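PDB 3PP2: Rho GTPase-activating protein 27 from Homo sapiens, which probably switches off the Rho-type GTPases CDC42 and RAC1 by stimulating their conversion to the GDP-bound state, and may take part in clathrin-mediated endocytosis. Local coordinates for residues R16-T19 against A20-G23. Sequence-based numbering, arbitrary orientation.
Sequences RTKT and ADKG
Lys18 turns CG away from its own amide nitrogen (chi1 -169°) and runs out fully extended along its own strand as far as Asp21, whose CG is turned the same way. The two side chains meet in a salt bridge, Lys18 NZ lying 3.1 Å from Asp21 OD1. The ammonium group comes from above the carboxylate plane, 49° out of it. A lysine suits the place because its long aliphatic part can pass over the backbone before the charge is reached: Lys18 CE lies 3.3 Å from Ala20 O. Without the long arm, as with an alanine here, the Asp21 carboxylate would probably lose this positive partner and the Ala20 carbonyl its methylene cover. Residues three apart in a regular strand normally point to opposite faces; here Thr19 and Ala20 both face Glu100 of the neighbouring strand 100-104, a classic beta bulge, near the end of strand 10-21 in the antiparallel sheet of this pleckstrin homology domain. The extra residue shifts the alternation, consistent with Lys18 and Asp21 meeting. The small Ala20 fits the buried bulge, its side chain touching Glu100. Thr19 adds a weak hydrogen bond between its hydroxyl and the Glu100 carbonyl. Just before Lys18, Thr17 OG1 donates to Lys18 O at 2.9 Å, tilted 34° from the carbonyl plane, and accepts from His30 N; the buried threonine side chain also touches Leu102 and Trp31, where its methyl suits.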
loop_
_atom_site.group_PDB
_atom_site.type_symbol
_atom_site.label_atom_id
_atom_site.label_comp_id
_atom_site.label_asym_id
_atom_site.label_seq_id
_atom_site.Cartn_x
_atom_site.Cartn_y
_atom_site.Cartn_z
ATOM N N ARG A 16 0.725 16.795 -6.324
ATOM C CA ARG A 16 -0.395 17.312 -7.122
ATOM C C ARG A 16 0.045 18.387 -8.071
ATOM O O ARG A 16 1.013 19.123 -7.791
ATOM C CB ARG A 16 -1.517 17.821 -6.205
ATOM C CG ARG A 16 -1.335 19.190 -5.598
ATOM C CD ARG A 16 -0.199 19.228 -4.642
ATOM N NE ARG A 16 -0.077 20.479 -3.904
ATOM C CZ ARG A 16 0.385 21.592 -4.418
ATOM N NH1 ARG A 16 0.500 22.685 -3.638
ATOM N NH2 ARG A 16 0.764 21.622 -5.695
ATOM N N THR A 17 -0.702 18.518 -9.164
ATOM C CA THR A 17 -0.568 19.648 -10.059
ATOM C C THR A 17 -1.953 20.036 -10.559
ATOM O O THR A 17 -2.792 19.169 -10.818
ATOM C CB THR A 17 0.331 19.307 -11.285
ATOM O OG1 THR A 17 0.431 20.456 -12.129
ATOM C CG2 THR A 17 -0.131 18.093 -12.124
ATOM N N LYS A 18 -2.150 21.319 -10.764
ATOM C CA LYS A 18 -3.301 21.801 -11.492
ATOM C C LYS A 18 -3.018 21.557 -12.966
ATOM O O LYS A 18 -1.849 21.606 -13.417
ATOM C CB LYS A 18 -3.527 23.288 -11.215
ATOM C CG LYS A 18 -4.834 23.836 -11.715
ATOM C CD LYS A 18 -5.082 25.260 -11.153
ATOM C CE LYS A 18 -6.431 25.796 -11.600
ATOM N NZ LYS A 18 -6.561 27.205 -11.085
ATOM N N THR A 19 -4.064 21.161 -13.694
ATOM C CA THR A 19 -3.957 20.913 -15.140
ATOM C C THR A 19 -4.959 21.723 -15.977
ATOM O O THR A 19 -4.757 21.876 -17.170
ATOM C CB THR A 19 -4.143 19.429 -15.458
ATOM O OG1 THR A 19 -5.350 18.976 -14.828
ATOM C CG2 THR A 19 -2.946 18.628 -14.952
ATOM N N ALA A 20 -6.004 22.266 -15.370
ATOM C CA ALA A 20 -6.928 23.168 -16.090
ATOM C C ALA A 20 -7.506 24.184 -15.134
ATOM O O ALA A 20 -7.754 23.860 -13.945
ATOM C CB ALA A 20 -8.032 22.396 -16.756
ATOM N N ASP A 21 -7.648 25.433 -15.628
ATOM C CA ASP A 21 -8.234 26.510 -14.861
ATOM C C ASP A 21 -9.581 26.782 -15.481
ATOM O O ASP A 21 -9.666 27.296 -16.593
ATOM C CB ASP A 21 -7.342 27.753 -14.940
ATOM C CG ASP A 21 -7.932 28.928 -14.226
ATOM O OD1 ASP A 21 -8.433 28.723 -13.093
ATOM O OD2 ASP A 21 -7.812 30.060 -14.759
ATOM N N LYS A 22 -10.644 26.414 -14.784
ATOM C CA LYS A 22 -12.008 26.703 -15.259
ATOM C C LYS A 22 -12.237 26.229 -16.699
ATOM O O LYS A 22 -12.845 26.937 -17.528
ATOM C CB LYS A 22 -12.361 28.168 -15.084
ATOM C CG LYS A 22 -12.321 28.596 -13.626
ATOM C CD LYS A 22 -12.676 30.054 -13.465
ATOM C CE LYS A 22 -12.657 30.422 -12.022
ATOM N NZ LYS A 22 -13.464 29.469 -11.200
ATOM N N GLY A 23 -11.755 25.022 -16.986
ATOM C CA GLY A 23 -11.946 24.429 -18.272
ATOM C C GLY A 23 -10.831 24.682 -19.282
ATOM O O GLY A 23 -10.853 24.067 -20.375
#